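Local coordinates for protein HI0065 (Haemophilus influenzae, PDB 1HTW) that binds ATP and magnesium and is required for forming the threonylcarbamoyl group on adenosine 37 of tRNAs that read codons beginning with adenine, at residues K19-I24 with K150-A155; L26-E31 with T146-N151; E2-Y7 with L15-K20. All coordinates share one frame; numbering follows the deposited sequence.

Contact 1: K19-I24 with K150-A155; sequences KKFAEI and KNIISA
Ile24 sends its CG2 methyl against the CB of Ala155, 3.6 Å away. This pair brings the two backbones nearest, with CA atoms 6.8 Å apart. Alanine suits such a spot because its single methyl lets another backbone approach, while the branched isoleucine spans the gap from the facing helix. CG2 of Ile24 stands anti to the backbone N, with CG1 beside that N (chi1 -74°), and both branches work: the CD1 methyl ending the CG1 branch also lies 3.9 Å from Ala155 CB. Phe156, just past the segment, lies against Ile24 too.

Ile152 meets two side chains through one methyl. Its CG2 is 4.1 Å from Ile24 CG2 and 3.9 Å from Phe21 CE1, reaching the phenylalanine at the ring edge, near the ring plane, rather than over a face. The CB of Phe21 does not point at the other helix; the long flat ring makes the reach, with CG anti to the backbone N (chi1 -177°).

Between 19-24 and 150-155 the contact is apolar. The short segments cross steeply, their N-to-C directions 129° apart and their axes 10.2 Å from each other at closest approach. Strand 127-134 packs against both helices: Ile127 touches Phe21 and Ile152, and Val129 touches Phe21, on which Met53 of helix 46-56 also packs.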
loop_
_atom_site.group_PDB
_atom_site.type_symbol
_atom_site.label_atom_id
_atom_site.label_comp_id
_atom_site.label_asym_id
_atom_site.label_seq_id
_atom_site.Cartn_x
_atom_site.Cartn_y
_atom_site.Cartn_z
ATOM N N LYS A 19 -4.646 6.494 -7.671
ATOM C CA LYS A 19 -5.727 5.861 -8.500
ATOM C C LYS A 19 -5.027 5.044 -9.621
ATOM O O LYS A 19 -5.350 3.869 -9.823
ATOM C CB LYS A 19 -6.623 6.884 -9.129
ATOM C CG LYS A 19 -7.700 6.237 -10.058
ATOM C CD LYS A 19 -8.591 7.268 -10.697
ATOM C CE LYS A 19 -9.456 6.685 -11.808
ATOM N NZ LYS A 19 -10.254 5.496 -11.373
ATOM N N LYS A 20 -4.037 5.669 -10.254
ATOM C CA LYS A 20 -3.318 4.934 -11.348
ATOM C C LYS A 20 -2.616 3.706 -10.805
ATOM O O LYS A 20 -2.754 2.627 -11.439
ATOM C CB LYS A 20 -2.318 5.868 -12.034
ATOM C CG LYS A 20 -1.484 5.194 -13.121
ATOM C CD LYS A 20 -0.479 6.134 -13.765
ATOM C CE LYS A 20 -0.102 5.640 -15.178
ATOM N NZ LYS A 20 1.285 5.099 -15.168
ATOM N N PHE A 21 -1.939 3.762 -9.674
ATOM C CA PHE A 21 -1.246 2.634 -9.093
ATOM C C PHE A 21 -2.225 1.517 -8.708
ATOM O O PHE A 21 -2.055 0.328 -8.954
ATOM C CB PHE A 21 -0.478 3.125 -7.856
ATOM C CG PHE A 21 0.375 2.189 -7.089
ATOM C CD1 PHE A 21 1.092 1.176 -7.696
ATOM C CD2 PHE A 21 0.581 2.350 -5.711
ATOM C CE1 PHE A 21 1.881 0.312 -6.937
ATOM C CE2 PHE A 21 1.386 1.542 -4.961
ATOM C CZ PHE A 21 2.040 0.451 -5.591
ATOM N N ALA A 22 -3.352 1.889 -8.074
ATOM C CA ALA A 22 -4.328 0.869 -7.639
ATOM C C ALA A 22 -4.988 0.217 -8.880
ATOM O O ALA A 22 -5.145 -1.017 -8.847
ATOM C CB ALA A 22 -5.427 1.528 -6.807
ATOM N N GLU A 23 -5.230 0.977 -9.920
ATOM C CA GLU A 23 -5.799 0.442 -11.160
ATOM C C GLU A 23 -4.847 -0.582 -11.764
ATOM O O GLU A 23 -5.306 -1.678 -12.172
ATOM C CB GLU A 23 -6.215 1.497 -12.123
ATOM C CG GLU A 23 -7.409 2.363 -11.706
ATOM C CD GLU A 23 -8.729 1.633 -11.885
ATOM O OE1 GLU A 23 -8.712 0.394 -12.047
ATOM O OE2 GLU A 23 -9.794 2.295 -11.871
ATOM N N ILE A 24 -3.538 -0.297 -11.708
ATOM C CA ILE A 24 -2.573 -1.280 -12.210
ATOM C C ILE A 24 -2.631 -2.538 -11.392
ATOM O O ILE A 24 -2.698 -3.659 -11.940
ATOM C CB ILE A 24 -1.135 -0.699 -12.222
ATOM C CG1 ILE A 24 -1.006 0.300 -13.361
ATOM C CG2 ILE A 24 -0.089 -1.776 -12.214
ATOM C CD1 ILE A 24 0.321 1.051 -13.277
ATOM N N LYS A 150 8.348 -6.199 -10.328
ATOM C CA LYS A 150 8.843 -5.775 -11.634
ATOM C C LYS A 150 7.780 -5.526 -12.651
ATOM O O LYS A 150 7.744 -4.555 -13.406
ATOM C CB LYS A 150 9.908 -6.767 -12.136
ATOM C CG LYS A 150 10.084 -6.653 -13.655
ATOM C CD LYS A 150 11.512 -6.990 -14.064
ATOM C CE LYS A 150 11.700 -6.803 -15.565
ATOM N NZ LYS A 150 11.596 -5.360 -15.946
ATOM N N ASN A 151 6.754 -6.435 -12.697
ATOM C CA ASN A 151 5.621 -6.306 -13.582
ATOM C C ASN A 151 4.754 -5.081 -13.265
ATOM O O ASN A 151 4.249 -4.415 -14.168
ATOM C CB ASN A 151 4.782 -7.599 -13.517
ATOM C CG ASN A 151 5.513 -8.721 -14.298
ATOM O OD1 ASN A 151 6.251 -8.435 -15.233
ATOM N ND2 ASN A 151 5.235 -9.952 -13.939
ATOM N N ILE A 152 4.642 -4.775 -11.972
ATOM C CA ILE A 152 3.901 -3.578 -11.571
ATOM C C ILE A 152 4.584 -2.309 -12.079
ATOM O O ILE A 152 3.938 -1.443 -12.637
ATOM C CB ILE A 152 3.740 -3.493 -10.048
ATOM C CG1 ILE A 152 2.788 -4.581 -9.530
ATOM C CG2 ILE A 152 3.175 -2.109 -9.676
ATOM C CD1 ILE A 152 2.937 -4.885 -8.076
ATOM N N ILE A 153 5.913 -2.259 -11.889
ATOM C CA ILE A 153 6.646 -1.079 -12.329
ATOM C C ILE A 153 6.631 -0.931 -13.848
ATOM O O ILE A 153 6.450 0.180 -14.359
ATOM C CB ILE A 153 8.094 -1.132 -11.767
ATOM C CG1 ILE A 153 7.998 -0.663 -10.300
ATOM C CG2 ILE A 153 8.980 -0.174 -12.576
ATOM C CD1 ILE A 153 9.276 -0.768 -9.509
ATOM N N SER A 154 6.694 -2.042 -14.564
ATOM C CA SER A 154 6.686 -1.998 -16.022
ATOM C C SER A 154 5.344 -1.476 -16.520
ATOM O O SER A 154 5.275 -0.869 -17.585
ATOM C CB SER A 154 6.990 -3.368 -16.637
ATOM O OG SER A 154 5.912 -4.248 -16.366
ATOM N N ALA A 155 4.301 -1.703 -15.719
ATOM C CA ALA A 155 2.969 -1.242 -16.139
ATOM C C ALA A 155 2.838 0.254 -16.160
ATOM O O ALA A 155 1.951 0.819 -16.838
ATOM C CB ALA A 155 1.911 -1.905 -15.259
#

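Contact 2: L26-E31 with T146-N151; sequences LKLHTE and TNLGKN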
loop_
_atom_site.group_PDB
_atom_site.type_symbol
_atom_site.label_atom_id
_atom_site.label_comp_id
_atom_site.label_asym_id
_atom_site.label_seq_id
_atom_site.Cartn_x
_atom_site.Cartn_y
_atom_site.Cartn_z
ATOM N N LEU A 26 -5.163 -3.761 -9.731
ATOM C CA LEU A 26 -6.391 -4.557 -9.983
ATOM C C LEU A 26 -6.276 -5.268 -11.350
ATOM O O LEU A 26 -6.744 -6.424 -11.361
ATOM C CB LEU A 26 -7.603 -3.619 -10.134
ATOM C CG LEU A 26 -8.070 -2.977 -8.822
ATOM C CD1 LEU A 26 -9.278 -2.076 -9.139
ATOM C CD2 LEU A 26 -8.448 -4.047 -7.815
ATOM N N LYS A 27 -5.755 -4.582 -12.325
ATOM C CA LYS A 27 -5.735 -5.120 -13.729
ATOM C C LYS A 27 -4.793 -6.318 -13.805
ATOM O O LYS A 27 -5.011 -7.215 -14.643
ATOM C CB LYS A 27 -5.221 -4.058 -14.674
ATOM C CG LYS A 27 -6.232 -2.980 -15.073
ATOM C CD LYS A 27 -7.462 -3.584 -15.742
ATOM C CE LYS A 27 -8.410 -2.485 -16.201
ATOM N NZ LYS A 27 -9.740 -3.040 -16.610
ATOM N N LEU A 28 -3.774 -6.354 -12.943
ATOM C CA LEU A 28 -2.873 -7.503 -12.966
ATOM C C LEU A 28 -3.554 -8.788 -12.566
ATOM O O LEU A 28 -3.123 -9.882 -12.988
ATOM C CB LEU A 28 -1.611 -7.256 -12.113
ATOM C CG LEU A 28 -0.682 -6.231 -12.778
ATOM C CD1 LEU A 28 0.318 -5.675 -11.758
ATOM C CD2 LEU A 28 0.088 -6.904 -13.917
ATOM N N HIS A 29 -4.618 -8.686 -11.799
ATOM C CA HIS A 29 -5.489 -9.770 -11.393
ATOM C C HIS A 29 -4.749 -10.978 -10.884
ATOM O O HIS A 29 -4.909 -12.094 -11.420
ATOM C CB HIS A 29 -6.417 -10.145 -12.553
ATOM C CG HIS A 29 -7.762 -10.620 -12.117
ATOM N ND1 HIS A 29 -8.659 -11.188 -13.020
ATOM C CD2 HIS A 29 -8.299 -10.810 -10.886
ATOM C CE1 HIS A 29 -9.695 -11.664 -12.358
ATOM N NE2 HIS A 29 -9.490 -11.468 -11.074
ATOM N N THR A 30 -3.952 -10.781 -9.823
ATOM C CA THR A 30 -3.152 -11.910 -9.344
ATOM C C THR A 30 -3.927 -12.758 -8.371
ATOM O O THR A 30 -4.733 -12.245 -7.580
ATOM C CB THR A 30 -1.862 -11.372 -8.643
ATOM O OG1 THR A 30 -2.326 -10.564 -7.518
ATOM C CG2 THR A 30 -1.150 -10.429 -9.607
ATOM N N GLU A 31 -3.591 -14.057 -8.298
ATOM C CA GLU A 31 -4.140 -14.905 -7.267
ATOM C C GLU A 31 -3.445 -14.688 -5.925
ATOM O O GLU A 31 -4.047 -14.884 -4.880
ATOM C CB GLU A 31 -3.833 -16.410 -7.645
ATOM C CG GLU A 31 -4.255 -17.307 -6.506
ATOM C CD GLU A 31 -3.939 -18.769 -6.739
ATOM O OE1 GLU A 31 -2.812 -19.191 -6.397
ATOM O OE2 GLU A 31 -4.828 -19.475 -7.259
ATOM N N THR A 146 9.980 -8.192 -5.965
ATOM C CA THR A 146 9.692 -9.533 -6.534
ATOM C C THR A 146 9.526 -9.394 -8.013
ATOM O O THR A 146 9.394 -8.333 -8.600
ATOM C CB THR A 146 8.385 -10.102 -5.935
ATOM O OG1 THR A 146 7.309 -9.213 -6.297
ATOM C CG2 THR A 146 8.458 -10.313 -4.442
ATOM N N ASN A 147 9.320 -10.567 -8.691
ATOM C CA ASN A 147 8.946 -10.517 -10.089
ATOM C C ASN A 147 7.646 -9.778 -10.310
ATOM O O ASN A 147 7.473 -9.058 -11.293
ATOM C CB ASN A 147 8.785 -12.023 -10.509
ATOM C CG ASN A 147 8.621 -12.126 -12.003
ATOM O OD1 ASN A 147 9.580 -11.911 -12.758
ATOM N ND2 ASN A 147 7.398 -12.429 -12.441
ATOM N N LEU A 148 6.670 -9.968 -9.413
ATOM C CA LEU A 148 5.393 -9.254 -9.569
ATOM C C LEU A 148 5.679 -7.744 -9.444
ATOM O O LEU A 148 5.125 -6.971 -10.211
ATOM C CB LEU A 148 4.387 -9.721 -8.484
ATOM C CG LEU A 148 3.043 -8.941 -8.506
ATOM C CD1 LEU A 148 2.363 -8.922 -9.841
ATOM C CD2 LEU A 148 2.119 -9.486 -7.423
ATOM N N GLY A 149 6.559 -7.410 -8.500
ATOM C CA GLY A 149 6.923 -5.957 -8.376
ATOM C C GLY A 149 7.448 -5.406 -9.667
ATOM O O GLY A 149 7.144 -4.315 -10.165
ATOM N N LYS A 150 8.348 -6.199 -10.328
ATOM C CA LYS A 150 8.843 -5.775 -11.634
ATOM C C LYS A 150 7.780 -5.526 -12.651
ATOM O O LYS A 150 7.744 -4.555 -13.406
ATOM C CB LYS A 150 9.908 -6.767 -12.136
ATOM C CG LYS A 150 10.084 -6.653 -13.655
ATOM C CD LYS A 150 11.512 -6.990 -14.064
ATOM C CE LYS A 150 11.700 -6.803 -15.565
ATOM N NZ LYS A 150 11.596 -5.360 -15.946
ATOM N N ASN A 151 6.754 -6.435 -12.697
ATOM C CA ASN A 151 5.621 -6.306 -13.582
ATOM C C ASN A 151 4.754 -5.081 -13.265
ATOM O O ASN A 151 4.249 -4.415 -14.168
ATOM C CB ASN A 151 4.782 -7.599 -13.517
ATOM C CG ASN A 151 5.513 -8.721 -14.298
ATOM O OD1 ASN A 151 6.251 -8.435 -15.233
ATOM N ND2 ASN A 151 5.235 -9.952 -13.939
#
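This is a small apolar surface contact, burying 157 Å² over both sides, between the end of helix 11-28 with the loop that follows and the first turn of the C-terminal helix 147-155. Leu148 is its centre. The leucine and Thr30 reach toward each other tip to tip: Thr30 CG2 lies 3.8 Å from Leu148 CD1 and 4.0 Å from Leu148 CD2, so the threonine methyl faces the fork of the leucine. Leucine suits the place because that fork offers two methyls at the end of a reaching stem. Leu148 extends with CG anti to its backbone N (chi1 176°), which carries both methyls out from the helix. Leu28, equally apolar and long enough to reach over from the helix end, adds a looser touch, its CD1 4.3 Å from Leu148 CD1.

The chain turns sharply between the two residues that meet Leu148. His29 leaves the helix with positive phi and Thr30 is extended, so that Leu28 on the last helical turn and Thr30 in the loop both aim their side chains at the same leucine. On the other side, Thr146 is the N-cap of helix 147-155: its OG1 accepts from Gly149 N at 2.9 Å, with an N-H...O angle of 161°. The cap is consistent with a well-anchored first turn, from which Leu148 projects.

Threonine suits position 30 by dividing its two branches. With OG1 set between the backbone N and the carbonyl carbon (chi1 61°), the hydroxyl bonds to the carbonyl oxygen of Lys32, and the methyl is turned to the leucine. The hydroxyls of Thr30 and Thr146, the latter also bonded to Asp126 OD1, thus find their partners away from the junction, which itself is methyl against methyl and rests on dispersion and burial.

Contact 3: E2-Y7 with L15-K20; sequences ESLTQY and LRFGKK
Leu4 and Gln6 of the first strand both rest on Phe17, and all the packing between the segments passes through that ring. The apolar part comes from Leu4, whose CD2 methyl, at the tip of a branched apolar chain, approaches the ring edge near its plane, 4.0 Å from Phe17 CE1 and 4.1 Å from Phe17 CZ. Leucine and phenylalanine reach from opposite directions. Phe17 holds CG anti to its backbone N (chi1 -178°), which sends the ring from the helix toward the strand; its long flat ring suits the place by spanning that gap and meeting two strand residues.

Gln6 contributes aliphatic carbon: its CG sits 3.9 Å from Phe17 CD1, approaching the ring at a slant. A bend at chi2 (79°) turns the amide off the line of the chain, with its plane 34° from that of the ring. Glutamine suits a partly exposed edge, packing with its stem, while its NE2 makes a weak hydrogen bond to Tyr7 O at 3.3 Å.

Phe156 lies nearly parallel to the Phe17 ring, and Leu142 of the neighbouring strand 137-144 also touches it. Here a helix packs across a β-sheet, joining outermost strand 3-8 to helix 11-28 in the α/β nucleotide-binding fold of the P-loop NTPase clan.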
loop_
_atom_site.group_PDB
_atom_site.type_symbol
_atom_site.label_atom_id
_atom_site.label_comp_id
_atom_site.label_asym_id
_atom_site.label_seq_id
_atom_site.Cartn_x
_atom_site.Cartn_y
_atom_site.Cartn_z
ATOM N N GLU A 2 13.535 -3.145 -10.738
ATOM C CA GLU A 2 13.374 -1.892 -11.497
ATOM C C GLU A 2 12.836 -0.852 -10.535
ATOM O O GLU A 2 12.485 -1.214 -9.380
ATOM C CB GLU A 2 12.540 -2.067 -12.746
ATOM C CG GLU A 2 13.347 -1.960 -14.042
ATOM C CD GLU A 2 12.814 -0.920 -15.003
ATOM O OE1 GLU A 2 11.794 -1.200 -15.671
ATOM O OE2 GLU A 2 13.410 0.175 -15.124
ATOM N N SER A 3 12.990 0.416 -10.908
ATOM C CA SER A 3 12.477 1.484 -10.045
ATOM C C SER A 3 11.733 2.537 -10.850
ATOM O O SER A 3 11.885 2.705 -12.056
ATOM C CB SER A 3 13.702 2.156 -9.352
ATOM O OG SER A 3 13.294 2.715 -8.123
ATOM N N LEU A 4 10.866 3.293 -10.144
ATOM C CA LEU A 4 10.199 4.428 -10.728
ATOM C C LEU A 4 10.437 5.622 -9.764
ATOM O O LEU A 4 10.269 5.384 -8.570
ATOM C CB LEU A 4 8.696 4.277 -10.882
ATOM C CG LEU A 4 7.881 5.573 -11.044
ATOM C CD1 LEU A 4 8.111 6.164 -12.438
ATOM C CD2 LEU A 4 6.393 5.303 -10.845
ATOM N N THR A 5 10.797 6.753 -10.336
ATOM C CA THR A 5 10.875 7.971 -9.483
ATOM C C THR A 5 9.833 8.940 -10.035
ATOM O O THR A 5 9.865 9.328 -11.205
ATOM C CB THR A 5 12.258 8.560 -9.350
ATOM O OG1 THR A 5 12.200 9.736 -8.433
ATOM C CG2 THR A 5 12.893 9.094 -10.609
ATOM N N GLN A 6 8.935 9.400 -9.161
ATOM C CA GLN A 6 7.837 10.230 -9.580
ATOM C C GLN A 6 7.588 11.427 -8.683
ATOM O O GLN A 6 7.422 11.281 -7.488
ATOM C CB GLN A 6 6.536 9.331 -9.504
ATOM C CG GLN A 6 5.301 10.115 -9.915
ATOM C CD GLN A 6 5.165 10.261 -11.417
ATOM O OE1 GLN A 6 5.507 9.361 -12.196
ATOM N NE2 GLN A 6 4.889 11.493 -11.849
ATOM N N TYR A 7 7.698 12.597 -9.325
ATOM C CA TYR A 7 7.437 13.857 -8.599
ATOM C C TYR A 7 5.920 14.044 -8.490
ATOM O O TYR A 7 5.126 13.768 -9.423
ATOM C CB TYR A 7 8.063 15.018 -9.438
ATOM C CG TYR A 7 7.753 16.400 -8.904
ATOM C CD1 TYR A 7 8.097 16.666 -7.577
ATOM C CD2 TYR A 7 7.372 17.435 -9.728
ATOM C CE1 TYR A 7 7.891 17.950 -7.063
ATOM C CE2 TYR A 7 7.215 18.733 -9.240
ATOM C CZ TYR A 7 7.462 18.939 -7.890
ATOM O OH TYR A 7 7.378 20.232 -7.381
ATOM N N LEU A 15 -3.251 11.936 -5.133
ATOM C CA LEU A 15 -4.497 11.116 -5.305
ATOM C C LEU A 15 -4.599 10.533 -6.702
ATOM O O LEU A 15 -4.912 9.288 -6.760
ATOM C CB LEU A 15 -5.666 12.034 -4.977
ATOM C CG LEU A 15 -5.740 12.587 -3.563
ATOM C CD1 LEU A 15 -6.863 13.635 -3.473
ATOM C CD2 LEU A 15 -5.827 11.532 -2.495
ATOM N N ARG A 16 -4.264 11.212 -7.744
ATOM C CA ARG A 16 -4.243 10.723 -9.111
ATOM C C ARG A 16 -3.222 9.605 -9.246
ATOM O O ARG A 16 -3.488 8.587 -9.930
ATOM C CB ARG A 16 -3.897 11.863 -10.076
ATOM C CG ARG A 16 -3.800 11.423 -11.547
ATOM C CD ARG A 16 -3.520 12.644 -12.429
ATOM N NE ARG A 16 -3.123 12.280 -13.773
ATOM C CZ ARG A 16 -2.020 12.659 -14.417
ATOM N NH1 ARG A 16 -1.112 13.424 -13.827
ATOM N NH2 ARG A 16 -1.831 12.267 -15.671
ATOM N N PHE A 17 -2.051 9.746 -8.609
ATOM C CA PHE A 17 -1.075 8.673 -8.682
ATOM C C PHE A 17 -1.545 7.435 -7.931
ATOM O O PHE A 17 -1.454 6.328 -8.459
ATOM C CB PHE A 17 0.286 9.140 -8.041
ATOM C CG PHE A 17 1.317 8.030 -8.153
ATOM C CD1 PHE A 17 2.093 7.956 -9.317
ATOM C CD2 PHE A 17 1.492 7.129 -7.142
ATOM C CE1 PHE A 17 3.037 6.917 -9.408
ATOM C CE2 PHE A 17 2.384 6.082 -7.257
ATOM C CZ PHE A 17 3.178 6.008 -8.408
ATOM N N GLY A 18 -2.237 7.628 -6.784
ATOM C CA GLY A 18 -2.785 6.446 -6.100
ATOM C C GLY A 18 -3.825 5.732 -7.003
ATOM O O GLY A 18 -3.820 4.493 -7.048
ATOM N N LYS A 19 -4.646 6.494 -7.671
ATOM C CA LYS A 19 -5.727 5.861 -8.500
ATOM C C LYS A 19 -5.027 5.044 -9.621
ATOM O O LYS A 19 -5.350 3.869 -9.823
ATOM C CB LYS A 19 -6.623 6.884 -9.129
ATOM C CG LYS A 19 -7.700 6.237 -10.058
ATOM C CD LYS A 19 -8.591 7.268 -10.697
ATOM C CE LYS A 19 -9.456 6.685 -11.808
ATOM N NZ LYS A 19 -10.254 5.496 -11.373
ATOM N N LYS A 20 -4.037 5.669 -10.254
ATOM C CA LYS A 20 -3.318 4.934 -11.348
ATOM C C LYS A 20 -2.616 3.706 -10.805
ATOM O O LYS A 20 -2.754 2.627 -11.439
ATOM C CB LYS A 20 -2.318 5.868 -12.034
ATOM C CG LYS A 20 -1.484 5.194 -13.121
ATOM C CD LYS A 20 -0.479 6.134 -13.765
ATOM C CE LYS A 20 -0.102 5.640 -15.178
ATOM N NZ LYS A 20 1.285 5.099 -15.168
#

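Overall arrangement
Helix 11-28 runs through all three contacts: contact 3 uses its earlier part, contact 1 its middle and contact 2 its end. Contacts 1 and 2 share helix 147-155 as well; their centres are 8 Å apart, and they meet where Ile152 CG1 lies 3.5 Å from Leu28 CD1. Contact 3 is also centred 8 Å from contact 1, with Ile153 packing on Glu2 and Ser3, but 16 Å from contact 2. The nucleotide lies toward the contact 3 end: the side chain of Phe17 is about 9 Å from the bound ADP and that of Phe21 about 13 Å, whereas contact 2 is remote from the annotated sites.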